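Local structure of beta-glucosidase (Saccharopolyspora erythraea D, 5M6G) at residues 155-166 with 206-214. The protein probably hydrolyses terminal, non-reducing beta-D-glucosyl residues with release of beta-D-glucose, as a member of glycosyl hydrolase family 3. Sequence-based numbering, arbitrary orientation.
Sequences PDLVQRIGAATA and AMTSAVTGL
Gly162 and Gly213 bring their main chains together, Gly162 C lying 3.5 Å from Gly213 C, where helices 155-166 and 209-214 pack in the TIM-barrel-like N-terminal domain of this family 3 glycoside hydrolase. The axes of these segments cross at -35° with a closest approach of 6.5 Å. Glycine suits both places: a beta carbon on Gly213 would clash with Gln159 O, and one on Gly162 with Ala210 O. Backbones so close exchange CA-H...O contacts, Gly213 CA to Gln159 O at 3.3 Å and Ala163 CA to Gly213 O at 3.2 Å. Alanine's lone methyl suits positions this near the second helix's backbone: Ala166 CB lies 3.3 Å from Leu214 O, and Ala163 CB faces Gly213 O.

One hydrogen bond crosses the contact. Ser209 OG, standing between its own backbone N and carbonyl carbon (chi1 70°), is turned toward Pro155 O and donates to it over 2.7 Å, tilted 28° from the carbonyl plane; Gln159 N reaches the same oxygen from the opposite face, so two donors grip it.

Apolar contacts flank the glycines. Val158 packs CG1 onto Ala210 CB, and Leu214 CD2 meets Thr165 CG2; CD2 also lies against the carbonyl oxygen of Gly162.

Gln159 runs out extended along the partly exposed side, CB and CG next to Ser209 O. With alanine in its place, CG and the amide are gone, and Thr212 CG2 would probably lose its packing against the glutamine chain. That methyl sits 4.0 Å from Gln159 NE2, while Thr212 OG1 bonds instead to Arg269 NH1.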
ATOM      1  N   PRO A 155     -10.524  12.452  -3.461  1.00 18.68           N
ATOM      2  CA  PRO A 155     -10.619  11.129  -4.112  1.00 14.37           C
ATOM      3  C   PRO A 155     -10.274  11.148  -5.586  1.00 13.74           C
ATOM      4  O   PRO A 155      -9.782  10.142  -6.120  1.00 17.16           O
ATOM      5  CB  PRO A 155     -12.088  10.728  -3.900  1.00 11.86           C
ATOM      6  CG  PRO A 155     -12.594  11.628  -2.806  1.00 21.55           C
ATOM      7  CD  PRO A 155     -11.805  12.893  -2.886  1.00 14.95           C
ATOM      8  N   ASP A 156     -10.557  12.245  -6.279  1.00 17.48           N
ATOM      9  CA  ASP A 156     -10.225  12.300  -7.696  1.00 17.75           C
ATOM     10  C   ASP A 156      -8.718  12.217  -7.903  1.00 20.45           C
ATOM     11  O   ASP A 156      -8.239  11.530  -8.817  1.00 18.37           O
ATOM     12  CB  ASP A 156     -10.796  13.573  -8.310  1.00 20.49           C
ATOM     13  CG  ASP A 156     -10.773  13.538  -9.811  1.00 28.52           C
ATOM     14  OD1 ASP A 156     -11.568  12.762 -10.388  1.00 30.34           O
ATOM     15  OD2 ASP A 156      -9.964  14.272 -10.409  1.00 32.26           O
ATOM     16  N   LEU A 157      -7.955  12.893  -7.040  1.00 17.58           N
ATOM     17  CA  LEU A 157      -6.499  12.812  -7.088  1.00 18.75           C
ATOM     18  C   LEU A 157      -6.008  11.389  -6.853  1.00 15.63           C
ATOM     19  O   LEU A 157      -5.078  10.925  -7.521  1.00 14.30           O
ATOM     20  CB  LEU A 157      -5.901  13.747  -6.039  1.00 16.93           C
ATOM     21  CG  LEU A 157      -4.383  13.717  -5.869  1.00 19.76           C
ATOM     22  CD1 LEU A 157      -3.729  14.375  -7.074  1.00 22.16           C
ATOM     23  CD2 LEU A 157      -3.992  14.427  -4.560  1.00 19.45           C
ATOM     24  N   VAL A 158      -6.603  10.692  -5.883  1.00 13.50           N
ATOM     25  CA  VAL A 158      -6.195   9.319  -5.598  1.00 14.69           C
ATOM     26  C   VAL A 158      -6.503   8.422  -6.791  1.00 16.90           C
ATOM     27  O   VAL A 158      -5.714   7.534  -7.145  1.00 15.61           O
ATOM     28  CB  VAL A 158      -6.873   8.837  -4.300  1.00 15.94           C
ATOM     29  CG1 VAL A 158      -6.849   7.301  -4.170  1.00 13.30           C
ATOM     30  CG2 VAL A 158      -6.210   9.517  -3.096  1.00 15.77           C
ATOM     31  N   GLN A 159      -7.633   8.669  -7.454  1.00 15.45           N
ATOM     32  CA  GLN A 159      -7.961   7.930  -8.668  1.00 14.44           C
ATOM     33  C   GLN A 159      -6.920   8.177  -9.763  1.00 16.92           C
ATOM     34  O   GLN A 159      -6.454   7.229 -10.407  1.00 14.68           O
ATOM     35  CB  GLN A 159      -9.368   8.312  -9.140  1.00 16.56           C
ATOM     36  CG  GLN A 159      -9.787   7.695 -10.470  1.00 17.47           C
ATOM     37  CD  GLN A 159     -11.247   7.967 -10.796  1.00 21.44           C
ATOM     38  OE1 GLN A 159     -12.076   8.108  -9.900  1.00 24.01           O
ATOM     39  NE2 GLN A 159     -11.562   8.053 -12.081  1.00 30.50           N
ATOM     40  N   ARG A 160      -6.509   9.435  -9.966  1.00 15.50           N
ATOM     41  CA  ARG A 160      -5.490   9.707 -10.982  1.00 16.10           C
ATOM     42  C   ARG A 160      -4.183   9.002 -10.651  1.00 11.82           C
ATOM     43  O   ARG A 160      -3.470   8.543 -11.553  1.00 16.58           O
ATOM     44  CB  ARG A 160      -5.249  11.216 -11.122  1.00 19.36           C
ATOM     45  CG  ARG A 160      -6.262  11.930 -11.994  1.00 20.80           C
ATOM     46  CD  ARG A 160      -6.754  13.198 -11.321  1.00 38.92           C
ATOM     47  NE  ARG A 160      -5.757  14.259 -11.373  1.00 42.93           N
ATOM     48  CZ  ARG A 160      -5.757  15.331 -10.585  1.00 39.15           C
ATOM     49  NH1 ARG A 160      -6.706  15.496  -9.666  1.00 35.43           N
ATOM     50  NH2 ARG A 160      -4.800  16.237 -10.720  1.00 33.35           N
ATOM     51  N   ILE A 161      -3.841   8.926  -9.363  1.00 13.78           N
ATOM     52  CA  ILE A 161      -2.636   8.217  -8.945  1.00 14.75           C
ATOM     53  C   ILE A 161      -2.773   6.724  -9.229  1.00 12.05           C
ATOM     54  O   ILE A 161      -1.821   6.072  -9.683  1.00 13.94           O
ATOM     55  CB  ILE A 161      -2.357   8.492  -7.456  1.00 14.99           C
ATOM     56  CG1 ILE A 161      -1.981   9.966  -7.242  1.00 14.75           C
ATOM     57  CG2 ILE A 161      -1.276   7.557  -6.934  1.00 14.82           C
ATOM     58  CD1 ILE A 161      -2.080  10.429  -5.784  1.00 13.53           C
ATOM     59  N   GLY A 162      -3.957   6.161  -8.972  1.00 13.54           N
ATOM     60  CA  GLY A 162      -4.213   4.779  -9.364  1.00 11.97           C
ATOM     61  C   GLY A 162      -3.974   4.540 -10.844  1.00 12.78           C
ATOM     62  O   GLY A 162      -3.341   3.550 -11.232  1.00 12.30           O
ATOM     63  N   ALA A 163      -4.448   5.459 -11.690  1.00 15.01           N
ATOM     64  CA  ALA A 163      -4.270   5.305 -13.134  1.00 14.64           C
ATOM     65  C   ALA A 163      -2.808   5.437 -13.539  1.00 12.01           C
ATOM     66  O   ALA A 163      -2.324   4.682 -14.394  1.00 13.87           O
ATOM     67  CB  ALA A 163      -5.120   6.332 -13.882  1.00 15.06           C
ATOM     68  N   ALA A 164      -2.089   6.397 -12.955  1.00 12.73           N
ATOM     69  CA  ALA A 164      -0.675   6.544 -13.284  1.00 13.90           C
ATOM     70  C   ALA A 164       0.130   5.355 -12.781  1.00 15.52           C
ATOM     71  O   ALA A 164       1.028   4.867 -13.481  1.00 15.04           O
ATOM     72  CB  ALA A 164      -0.126   7.854 -12.712  1.00 15.15           C
ATOM     73  N   THR A 165      -0.175   4.882 -11.568  1.00 14.27           N
ATOM     74  CA  THR A 165       0.454   3.669 -11.053  1.00 13.04           C
ATOM     75  C   THR A 165       0.216   2.499 -11.999  1.00 10.51           C
ATOM     76  O   THR A 165       1.146   1.753 -12.333  1.00 12.22           O
ATOM     77  CB  THR A 165      -0.091   3.355  -9.655  1.00 14.29           C
ATOM     78  OG1 THR A 165       0.285   4.408  -8.756  1.00 13.86           O
ATOM     79  CG2 THR A 165       0.469   2.046  -9.142  1.00 11.42           C
ATOM     80  N   ALA A 166      -1.023   2.343 -12.461  1.00 13.34           N
ATOM     81  CA  ALA A 166      -1.349   1.217 -13.330  1.00 13.08           C
ATOM     82  C   ALA A 166      -0.530   1.264 -14.618  1.00 13.19           C
ATOM     83  O   ALA A 166      -0.062   0.228 -15.104  1.00 12.22           O
ATOM     84  CB  ALA A 166      -2.848   1.207 -13.631  1.00 12.17           C
ATOM     85  N   ALA A 206     -14.159   6.563   0.625  1.00 18.93           N
ATOM     86  CA  ALA A 206     -14.016   7.551  -0.433  1.00 16.98           C
ATOM     87  C   ALA A 206     -12.777   7.289  -1.272  1.00 13.71           C
ATOM     88  O   ALA A 206     -12.792   7.500  -2.493  1.00 17.90           O
ATOM     89  CB  ALA A 206     -13.964   8.957   0.170  1.00 17.80           C
ATOM     90  N   MET A 207     -11.707   6.804  -0.657  1.00 14.93           N
ATOM     91  CA  MET A 207     -10.461   6.633  -1.386  0.95 16.04           C
ATOM     92  C   MET A 207     -10.370   5.287  -2.107  1.00 17.89           C
ATOM     93  O   MET A 207      -9.330   4.989  -2.704  1.00 14.87           O
ATOM     94  CB  MET A 207      -9.266   6.830  -0.456  0.95 18.72           C
ATOM     95  CG  MET A 207      -9.235   8.209   0.201  0.95 22.29           C
ATOM     96  SD  MET A 207      -9.303   9.540  -1.015  0.95 24.03           S
ATOM     97  CE  MET A 207      -8.750  10.918   0.011  0.95 15.31           C
ATOM     98  N   THR A 208     -11.431   4.481  -2.082  1.00 13.87           N
ATOM     99  CA  THR A 208     -11.446   3.323  -2.962  1.00 14.63           C
ATOM    100  C   THR A 208     -11.526   3.741  -4.422  1.00 17.22           C
ATOM    101  O   THR A 208     -11.458   2.880  -5.305  1.00 14.78           O
ATOM    102  CB  THR A 208     -12.614   2.378  -2.616  1.00 12.92           C
ATOM    103  OG1 THR A 208     -13.860   3.045  -2.855  1.00 15.64           O
ATOM    104  CG2 THR A 208     -12.539   1.938  -1.164  1.00 13.59           C
ATOM    105  N   SER A 209     -11.658   5.044  -4.695  1.00 14.07           N
ATOM    106  CA  SER A 209     -11.424   5.553  -6.039  1.00 14.64           C
ATOM    107  C   SER A 209     -10.070   5.105  -6.592  1.00 13.35           C
ATOM    108  O   SER A 209      -9.884   5.092  -7.813  1.00 14.52           O
ATOM    109  CB  SER A 209     -11.525   7.080  -6.028  1.00 15.89           C
ATOM    110  OG  SER A 209     -10.429   7.641  -5.333  1.00 14.93           O
ATOM    111  N   ALA A 210      -9.124   4.730  -5.724  1.00 15.79           N
ATOM    112  CA  ALA A 210      -7.884   4.114  -6.196  1.00 13.41           C
ATOM    113  C   ALA A 210      -8.165   2.891  -7.060  1.00 16.37           C
ATOM    114  O   ALA A 210      -7.431   2.615  -8.021  1.00 14.19           O
ATOM    115  CB  ALA A 210      -7.005   3.721  -5.012  1.00 16.15           C
ATOM    116  N   VAL A 211      -9.219   2.137  -6.724  1.00 14.27           N
ATOM    117  CA  VAL A 211      -9.580   0.948  -7.501  1.00 11.33           C
ATOM    118  C   VAL A 211      -9.950   1.343  -8.923  1.00 12.34           C
ATOM    119  O   VAL A 211      -9.533   0.706  -9.904  1.00 14.02           O
ATOM    120  CB  VAL A 211     -10.741   0.200  -6.822  1.00 12.43           C
ATOM    121  CG1 VAL A 211     -11.236  -0.957  -7.718  1.00 12.37           C
ATOM    122  CG2 VAL A 211     -10.321  -0.323  -5.457  1.00 11.03           C
ATOM    123  N   THR A 212     -10.771   2.383  -9.048  1.00 15.44           N
ATOM    124  CA  THR A 212     -11.218   2.828 -10.361  1.00 14.48           C
ATOM    125  C   THR A 212     -10.049   3.328 -11.194  1.00 14.12           C
ATOM    126  O   THR A 212     -10.007   3.108 -12.411  1.00 15.33           O
ATOM    127  CB  THR A 212     -12.278   3.914 -10.197  1.00 17.95           C
ATOM    128  OG1 THR A 212     -13.334   3.412  -9.364  1.00 19.88           O
ATOM    129  CG2 THR A 212     -12.832   4.339 -11.547  1.00 15.85           C
ATOM    130  N   GLY A 213      -9.079   3.984 -10.556  1.00 16.05           N
ATOM    131  CA  GLY A 213      -7.908   4.438 -11.290  1.00 11.93           C
ATOM    132  C   GLY A 213      -7.056   3.279 -11.779  1.00 14.09           C
ATOM    133  O   GLY A 213      -6.652   3.236 -12.945  1.00 14.49           O
ATOM    134  N   LEU A 214      -6.783   2.320 -10.892  1.00 13.31           N
ATOM    135  CA  LEU A 214      -5.952   1.176 -11.252  1.00 13.17           C
ATOM    136  C   LEU A 214      -6.600   0.352 -12.358  1.00 17.20           C
ATOM    137  O   LEU A 214      -5.944  -0.019 -13.339  1.00 14.36           O
ATOM    138  CB  LEU A 214      -5.708   0.310 -10.010  1.00 14.07           C
ATOM    139  CG  LEU A 214      -4.684   0.796  -8.976  1.00 11.95           C
ATOM    140  CD1 LEU A 214      -4.893   0.087  -7.647  1.00 16.12           C
ATOM    141  CD2 LEU A 214      -3.276   0.530  -9.503  1.00 15.56           C
TER